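Local atomic coordinates of pilus tip adhesin Cpa (Streptococcus pyogenes, PDB entry 4C0Z), a protein that sits at the tip of the streptococcal pilus and mediates adhesion by bonding covalently, through reactive thioester bonds, to targets on the host cell surface. Residues I[40-43]-I[49-52]; I[23-26]-I[31-34]; I[134-139]-I[173-178]. All coordinates share one frame; numbering follows the deposited sequence.

Contact 1: residues I[40-43]-I[49-52]; sequences NLKV and KEYQ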
loop_
_atom_site.group_PDB
_atom_site.type_symbol
_atom_site.label_atom_id
_atom_site.label_comp_id
_atom_site.label_asym_id
_atom_site.label_seq_id
_atom_site.Cartn_x
_atom_site.Cartn_y
_atom_site.Cartn_z
ATOM N N ASN I 40 -1.274 6.693 -13.396
ATOM C CA ASN I 40 -1.203 6.248 -14.768
ATOM C C ASN I 40 0.231 5.816 -14.986
ATOM O O ASN I 40 1.051 6.558 -15.511
ATOM C CB ASN I 40 -1.685 7.307 -15.777
ATOM C CG ASN I 40 -1.932 6.733 -17.150
ATOM O OD1 ASN I 40 -1.447 5.644 -17.514
ATOM N ND2 ASN I 40 -2.691 7.459 -17.958
ATOM N N LEU I 41 0.532 4.622 -14.509
ATOM C CA LEU I 41 1.868 4.049 -14.552
ATOM C C LEU I 41 2.254 3.590 -15.918
ATOM O O LEU I 41 1.444 3.009 -16.654
ATOM C CB LEU I 41 2.047 2.934 -13.506
ATOM C CG LEU I 41 1.550 3.238 -12.087
ATOM C CD1 LEU I 41 1.576 2.006 -11.214
ATOM C CD2 LEU I 41 2.311 4.384 -11.457
ATOM N N LYS I 42 3.496 3.894 -16.273
ATOM C CA LYS I 42 4.062 3.559 -17.576
ATOM C C LYS I 42 5.474 3.028 -17.442
ATOM O O LYS I 42 6.160 3.336 -16.471
ATOM C CB LYS I 42 4.085 4.810 -18.478
ATOM C CG LYS I 42 2.988 4.863 -19.531
ATOM C CD LYS I 42 1.626 5.253 -19.019
ATOM C CE LYS I 42 0.800 5.969 -20.056
ATOM N NZ LYS I 42 -0.428 5.214 -20.398
ATOM N N VAL I 43 5.897 2.246 -18.428
ATOM C CA VAL I 43 7.268 1.765 -18.602
ATOM C C VAL I 43 7.669 2.074 -20.033
ATOM O O VAL I 43 6.844 1.938 -20.944
ATOM C CB VAL I 43 7.578 0.280 -18.226
ATOM C CG1 VAL I 43 7.390 0.024 -16.747
ATOM C CG2 VAL I 43 6.774 -0.715 -19.069
ATOM N N LYS I 49 8.129 3.717 -27.201
ATOM C CA LYS I 49 6.688 3.613 -26.979
ATOM C C LYS I 49 6.466 3.311 -25.484
ATOM O O LYS I 49 7.197 2.490 -24.910
ATOM C CB LYS I 49 6.138 2.449 -27.836
ATOM C CG LYS I 49 4.655 2.150 -27.656
ATOM C CD LYS I 49 4.311 0.744 -28.137
ATOM C CE LYS I 49 2.863 0.388 -27.891
ATOM N NZ LYS I 49 1.939 1.117 -28.805
ATOM N N GLU I 50 5.491 4.005 -24.856
ATOM C CA GLU I 50 5.127 3.790 -23.454
ATOM C C GLU I 50 4.187 2.604 -23.392
ATOM O O GLU I 50 3.280 2.490 -24.215
ATOM C CB GLU I 50 4.372 4.995 -22.867
ATOM C CG GLU I 50 5.129 6.297 -22.794
ATOM C CD GLU I 50 4.303 7.411 -22.183
ATOM O OE1 GLU I 50 3.124 7.576 -22.569
ATOM O OE2 GLU I 50 4.842 8.126 -21.310
ATOM N N TYR I 51 4.372 1.752 -22.404
ATOM C CA TYR I 51 3.514 0.596 -22.172
ATOM C C TYR I 51 2.713 0.858 -20.898
ATOM O O TYR I 51 3.291 1.322 -19.921
ATOM C CB TYR I 51 4.370 -0.680 -22.040
ATOM C CG TYR I 51 5.135 -1.012 -23.303
ATOM C CD1 TYR I 51 6.402 -0.481 -23.538
ATOM C CD2 TYR I 51 4.564 -1.802 -24.298
ATOM C CE1 TYR I 51 7.093 -0.754 -24.719
ATOM C CE2 TYR I 51 5.247 -2.087 -25.477
ATOM C CZ TYR I 51 6.511 -1.559 -25.685
ATOM O OH TYR I 51 7.181 -1.837 -26.855
ATOM N N GLN I 52 1.386 0.604 -20.916
ATOM C CA GLN I 52 0.535 0.781 -19.731
ATOM C C GLN I 52 1.008 -0.221 -18.670
ATOM O O GLN I 52 1.142 -1.413 -18.963
ATOM C CB GLN I 52 -0.970 0.560 -20.067
ATOM C CG GLN I 52 -1.919 0.864 -18.900
ATOM C CD GLN I 52 -1.949 2.336 -18.547
ATOM O OE1 GLN I 52 -2.109 3.188 -19.416
ATOM N NE2 GLN I 52 -1.791 2.674 -17.268
HETATM O O HOH W 1 -1.531 2.515 -14.124
#
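Lys42 and Gln52 face each other across an antiparallel hairpin, a worked example of how a non-hydrogen-bonded pair can be joined through its side chains instead. With CG anti to its backbone N (chi1 -174°) and a bend at the next bond, Gln52 turns its amide back over the partner strand. There Gln52 OE1 accepts from Lys42 NZ at 2.8 Å, while Gln52 NE2 donates to Asn40 OD1 at 3.0 Å. Lys42 NZ also reaches Asn40 OD1 (3.1 Å), so three side chains close a ring of bonds. The two donors approach OD1 from opposite faces of the Asn40 amide, and neither lies in its plane. Lys42 gets there by bending at chi2 and chi4; its CG meanwhile rests on Glu50 CB at 3.6 Å, and the Glu50 carboxylate turns to Tyr22 OH. On the other face, Val43 CG2 packs against Tyr51 CB (3.8 Å). The backbones of this pair exchange two bonds, Val43 N to Tyr51 O at 3.1 Å and Tyr51 N to Val43 O at 2.9 Å. Within the six-stranded antiparallel barrel, strand 41-44 lies between strands 19-23 and 51-56; Leu41 and Val43 touch Leu206 of strand 205-211, while Asn40 and Gln52 meet Ile127 of helix 123-138.

Contact 2: residues I[23-26]-I[31-34]; sequences DSYS and DYSP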
loop_
_atom_site.group_PDB
_atom_site.type_symbol
_atom_site.label_atom_id
_atom_site.label_comp_id
_atom_site.label_asym_id
_atom_site.label_seq_id
_atom_site.Cartn_x
_atom_site.Cartn_y
_atom_site.Cartn_z
ATOM N N ASP I 23 5.098 7.258 -12.851
ATOM C CA ASP I 23 3.700 7.604 -12.841
ATOM C C ASP I 23 3.550 8.838 -13.817
ATOM O O ASP I 23 4.140 9.891 -13.570
ATOM C CB ASP I 23 3.250 7.949 -11.398
ATOM C CG ASP I 23 1.743 8.092 -11.225
ATOM O OD1 ASP I 23 1.001 7.904 -12.219
ATOM O OD2 ASP I 23 1.299 8.281 -10.084
ATOM N N SER I 24 2.784 8.681 -14.907
ATOM C CA SER I 24 2.535 9.753 -15.872
ATOM C C SER I 24 1.388 10.692 -15.422
ATOM O O SER I 24 1.177 11.738 -16.055
ATOM C CB SER I 24 2.282 9.198 -17.271
ATOM O OG SER I 24 1.007 8.582 -17.360
ATOM N N TYR I 25 0.656 10.341 -14.325
ATOM C CA TYR I 25 -0.369 11.235 -13.794
ATOM C C TYR I 25 0.425 12.244 -12.962
ATOM O O TYR I 25 0.660 12.057 -11.771
ATOM C CB TYR I 25 -1.421 10.488 -12.939
ATOM C CG TYR I 25 -2.536 11.414 -12.498
ATOM C CD1 TYR I 25 -3.442 11.935 -13.419
ATOM C CD2 TYR I 25 -2.650 11.817 -11.172
ATOM C CE1 TYR I 25 -4.458 12.800 -13.020
ATOM C CE2 TYR I 25 -3.661 12.682 -10.763
ATOM C CZ TYR I 25 -4.574 13.157 -11.689
ATOM O OH TYR I 25 -5.559 14.025 -11.296
ATOM N N SER I 26 0.887 13.291 -13.650
ATOM C CA SER I 26 1.813 14.302 -13.173
ATOM C C SER I 26 1.554 15.622 -13.954
ATOM O O SER I 26 0.776 15.615 -14.898
ATOM C CB SER I 26 3.220 13.793 -13.470
ATOM O OG SER I 26 4.223 14.649 -12.967
ATOM N N ASP I 31 -6.131 17.528 -17.118
ATOM C CA ASP I 31 -6.945 17.655 -15.894
ATOM C C ASP I 31 -6.198 17.212 -14.627
ATOM O O ASP I 31 -6.834 16.951 -13.605
ATOM C CB ASP I 31 -8.314 16.939 -16.024
ATOM C CG ASP I 31 -9.499 17.692 -15.434
ATOM O OD1 ASP I 31 -9.519 17.907 -14.197
ATOM O OD2 ASP I 31 -10.441 17.999 -16.195
ATOM N N TYR I 32 -4.853 17.172 -14.675
ATOM C CA TYR I 32 -4.037 16.760 -13.544
ATOM C C TYR I 32 -4.276 17.601 -12.296
ATOM O O TYR I 32 -4.228 18.829 -12.358
ATOM C CB TYR I 32 -2.525 16.787 -13.884
ATOM C CG TYR I 32 -1.653 16.533 -12.667
ATOM C CD1 TYR I 32 -1.589 15.267 -12.083
ATOM C CD2 TYR I 32 -0.952 17.570 -12.052
ATOM C CE1 TYR I 32 -0.847 15.041 -10.928
ATOM C CE2 TYR I 32 -0.177 17.345 -10.915
ATOM C CZ TYR I 32 -0.122 16.074 -10.366
ATOM O OH TYR I 32 0.607 15.820 -9.238
ATOM N N SER I 33 -4.457 16.924 -11.155
ATOM C CA SER I 33 -4.561 17.557 -9.843
ATOM C C SER I 33 -3.652 16.784 -8.881
ATOM O O SER I 33 -3.786 15.561 -8.782
ATOM C CB SER I 33 -5.998 17.561 -9.332
ATOM O OG SER I 33 -5.966 18.017 -7.994
ATOM N N PRO I 34 -2.747 17.467 -8.144
ATOM C CA PRO I 34 -1.883 16.752 -7.200
ATOM C C PRO I 34 -2.624 16.249 -5.943
ATOM O O PRO I 34 -2.036 15.525 -5.145
ATOM C CB PRO I 34 -0.814 17.786 -6.853
ATOM C CG PRO I 34 -1.474 19.076 -7.019
ATOM C CD PRO I 34 -2.485 18.922 -8.118
HETATM O O HOH W 2 -7.745 14.154 -13.476
#
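Neither Tyr25 nor Tyr32 belongs to a regular strand or helix where their two segments meet, and the nearest CA atoms, those of Ser26 and Tyr32, are 6.4 Å apart. Residues 23-26 are shaped by local turns: Asp23 OD1 accepts from Tyr25 N at 3.2 Å, an Asx turn, and Tyr25 is the centre of an inverse gamma turn. The rings then bridge the gap in a T-shaped stack. Tyr32 presents its edge to the face of Tyr25, with CD1 over the ring centre and the planes 66° apart; the centroids of the Tyr25 and Tyr32 rings are 4.8 Å apart. A chi1 of -175° swings the Tyr25 ring away from its own backbone N, and Tyr25 OH accepts from Ser33 N at 3.1 Å. A water joins the same hydroxyl to Asp31 O. The backbone of Ser26 covers one face of the Tyr32 ring, its O lying 3.4 Å from Tyr32 CG, and Pro34 N lies over the opposite face. In this loop the two rings supply much of the contact, while the bond from Ser33 N, with the water beside it, probably limits how the Tyr25 ring can shift along residues 31-34.

Contact 3: residues I[134-139]-I[173-178]; sequences IWYYTD and RLINPK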
loop_
_atom_site.group_PDB
_atom_site.type_symbol
_atom_site.label_atom_id
_atom_site.label_comp_id
_atom_site.label_asym_id
_atom_site.label_seq_id
_atom_site.Cartn_x
_atom_site.Cartn_y
_atom_site.Cartn_z
ATOM N N ILE I 134 -5.959 -6.005 -10.267
ATOM C CA ILE I 134 -4.573 -6.500 -10.218
ATOM C C ILE I 134 -4.125 -6.760 -8.755
ATOM O O ILE I 134 -3.653 -7.863 -8.450
ATOM C CB ILE I 134 -3.597 -5.541 -10.978
ATOM C CG1 ILE I 134 -3.825 -5.597 -12.542
ATOM C CG2 ILE I 134 -2.123 -5.792 -10.597
ATOM C CD1 ILE I 134 -3.496 -6.938 -13.238
ATOM N N TRP I 135 -4.325 -5.769 -7.862
ATOM C CA TRP I 135 -3.969 -5.861 -6.435
ATOM C C TRP I 135 -4.666 -7.005 -5.734
ATOM O O TRP I 135 -4.076 -7.593 -4.829
ATOM C CB TRP I 135 -4.261 -4.556 -5.687
ATOM C CG TRP I 135 -3.297 -3.452 -5.966
ATOM C CD1 TRP I 135 -1.968 -3.570 -6.238
ATOM C CD2 TRP I 135 -3.558 -2.048 -5.848
ATOM N NE1 TRP I 135 -1.403 -2.332 -6.362
ATOM C CE2 TRP I 135 -2.355 -1.377 -6.131
ATOM C CE3 TRP I 135 -4.703 -1.292 -5.558
ATOM C CZ2 TRP I 135 -2.261 0.009 -6.140
ATOM C CZ3 TRP I 135 -4.613 0.079 -5.581
ATOM C CH2 TRP I 135 -3.399 0.720 -5.841
ATOM N N TYR I 136 -5.916 -7.323 -6.147
ATOM C CA TYR I 136 -6.678 -8.436 -5.602
ATOM C C TYR I 136 -5.857 -9.740 -5.765
ATOM O O TYR I 136 -5.818 -10.558 -4.851
ATOM C CB TYR I 136 -8.047 -8.543 -6.324
ATOM C CG TYR I 136 -8.891 -9.718 -5.886
ATOM C CD1 TYR I 136 -9.638 -9.667 -4.714
ATOM C CD2 TYR I 136 -8.956 -10.875 -6.651
ATOM C CE1 TYR I 136 -10.423 -10.746 -4.311
ATOM C CE2 TYR I 136 -9.734 -11.963 -6.255
ATOM C CZ TYR I 136 -10.461 -11.897 -5.082
ATOM O OH TYR I 136 -11.214 -12.965 -4.677
ATOM N N TYR I 137 -5.178 -9.905 -6.914
ATOM C CA TYR I 137 -4.382 -11.106 -7.177
ATOM C C TYR I 137 -2.936 -11.001 -6.713
ATOM O O TYR I 137 -2.430 -11.948 -6.119
ATOM C CB TYR I 137 -4.455 -11.507 -8.659
ATOM C CG TYR I 137 -5.794 -12.113 -9.021
ATOM C CD1 TYR I 137 -6.104 -13.428 -8.677
ATOM C CD2 TYR I 137 -6.778 -11.354 -9.650
ATOM C CE1 TYR I 137 -7.356 -13.973 -8.963
ATOM C CE2 TYR I 137 -8.023 -11.897 -9.968
ATOM C CZ TYR I 137 -8.308 -13.206 -9.621
ATOM O OH TYR I 137 -9.546 -13.710 -9.921
ATOM N N THR I 138 -2.271 -9.884 -6.986
ATOM C CA THR I 138 -0.851 -9.726 -6.655
ATOM C C THR I 138 -0.556 -9.549 -5.165
ATOM O O THR I 138 0.523 -9.929 -4.704
ATOM C CB THR I 138 -0.262 -8.546 -7.414
ATOM O OG1 THR I 138 -0.894 -7.344 -6.978
ATOM C CG2 THR I 138 -0.341 -8.712 -8.918
ATOM N N ASP I 139 -1.488 -8.934 -4.430
ATOM C CA ASP I 139 -1.295 -8.602 -3.021
ATOM C C ASP I 139 -2.388 -9.134 -2.109
ATOM O O ASP I 139 -2.414 -8.776 -0.934
ATOM C CB ASP I 139 -1.191 -7.078 -2.896
ATOM C CG ASP I 139 0.135 -6.548 -3.370
ATOM O OD1 ASP I 139 0.265 -6.272 -4.589
ATOM O OD2 ASP I 139 1.076 -6.490 -2.547
ATOM N N ARG I 173 -16.790 -7.990 -12.232
ATOM C CA ARG I 173 -16.585 -8.834 -13.402
ATOM C C ARG I 173 -15.120 -9.231 -13.592
ATOM O O ARG I 173 -14.860 -10.399 -13.867
ATOM C CB ARG I 173 -17.168 -8.178 -14.664
ATOM C CG ARG I 173 -18.698 -8.085 -14.651
ATOM C CD ARG I 173 -19.224 -7.265 -15.809
ATOM N NE ARG I 173 -19.219 -8.018 -17.067
ATOM C CZ ARG I 173 -19.478 -7.490 -18.260
ATOM N NH1 ARG I 173 -19.768 -6.198 -18.373
ATOM N NH2 ARG I 173 -19.446 -8.248 -19.349
ATOM N N LEU I 174 -14.174 -8.285 -13.408
ATOM C CA LEU I 174 -12.731 -8.527 -13.565
ATOM C C LEU I 174 -12.123 -9.531 -12.570
ATOM O O LEU I 174 -11.193 -10.255 -12.936
ATOM C CB LEU I 174 -11.925 -7.209 -13.499
ATOM C CG LEU I 174 -12.043 -6.240 -14.666
ATOM C CD1 LEU I 174 -11.305 -4.949 -14.367
ATOM C CD2 LEU I 174 -11.526 -6.850 -15.959
ATOM N N ILE I 175 -12.605 -9.547 -11.317
ATOM C CA ILE I 175 -12.048 -10.425 -10.280
ATOM C C ILE I 175 -12.753 -11.788 -10.202
ATOM O O ILE I 175 -12.385 -12.609 -9.356
ATOM C CB ILE I 175 -11.964 -9.730 -8.886
ATOM C CG1 ILE I 175 -13.370 -9.409 -8.308
ATOM C CG2 ILE I 175 -11.050 -8.491 -8.940
ATOM C CD1 ILE I 175 -13.418 -9.221 -6.828
ATOM N N ASN I 176 -13.753 -12.032 -11.078
ATOM C CA ASN I 176 -14.482 -13.299 -11.143
ATOM C C ASN I 176 -14.016 -14.082 -12.388
ATOM O O ASN I 176 -14.428 -13.733 -13.499
ATOM C CB ASN I 176 -16.001 -13.049 -11.162
ATOM C CG ASN I 176 -16.873 -14.286 -11.197
ATOM O OD1 ASN I 176 -16.417 -15.435 -11.077
ATOM N ND2 ASN I 176 -18.171 -14.066 -11.345
ATOM N N PRO I 177 -13.156 -15.127 -12.235
ATOM C CA PRO I 177 -12.668 -15.859 -13.418
ATOM C C PRO I 177 -13.762 -16.498 -14.263
ATOM O O PRO I 177 -13.661 -16.448 -15.487
ATOM C CB PRO I 177 -11.698 -16.895 -12.836
ATOM C CG PRO I 177 -11.353 -16.397 -11.488
ATOM C CD PRO I 177 -12.563 -15.670 -10.996
ATOM N N LYS I 178 -14.818 -17.055 -13.624
ATOM C CA LYS I 178 -15.961 -17.683 -14.299
ATOM C C LYS I 178 -16.658 -16.694 -15.238
ATOM O O LYS I 178 -16.950 -17.047 -16.377
ATOM C CB LYS I 178 -16.950 -18.272 -13.280
ATOM C CG LYS I 178 -16.424 -19.515 -12.565
ATOM C CD LYS I 178 -17.377 -19.996 -11.481
ATOM C CE LYS I 178 -16.866 -21.214 -10.744
ATOM N NZ LYS I 178 -15.773 -20.881 -9.788
#
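Apolar contact joins Tyr136 to Ile175 where the helix ends meet. Ile175 CB stands over one face of the Tyr136 ring, displaced toward its rim, in a CH-pi contact 4.2 Å from the ring centroid. The CG2 branch of Ile175 lies over the CG-CD2 side of the ring, 3.9 Å from Tyr136 CD2, and the two side chains cross at about a right angle. Tyr136 points at the partner segment, and its chi1 of 177° carries the ring out from the helix to the branched side chain.

Polar and mixed contacts gather at the hydroxyl of the next residue. Tyr137 OH lies 3.1 Å from Ile175 O and 3.6 Å from Pro177 CG, and thus meets the bend between helices 161-174 and 177-181. The two tyrosines also touch each other, Tyr136 CD2 lying over a face of the Tyr137 ring. Beyond the contact, Arg92 makes a cation-pi interaction with Tyr136.

The arrangement is a helix-end packing in the helical part of the thioester domain: the C-terminal turn of helix 123-138 meets Ile175 and Pro177, on either side of Asn176, the N-cap of helix 177-181. The same turn carries Trp135, which touches spermidine in the ligand pocket, and leads into Asp139, whose carboxylate accepts from the backbone N of Asn57 and Leu58, two residues of that pocket.

From the N terminus, strand 19-23 leads into the loop where contact 2 closes a short excursion between residues 26 and 31. The chain then returns along strand 41-44, and contact 1 closes the hairpin to strand 51-56. These two follow in series yet touch: Ser24 and Asp23 hold the backbone of Asn40, fastening the loop to the barrel. Contact 3 comes much later and closes a largely helical loop of 33 residues, tying helix 123-138 to the junction of helices 161-174 and 177-181. It lies across the chain's centre from both others, its centre about 21 Å from that of contact 1. None of the three loops encloses or crosses another.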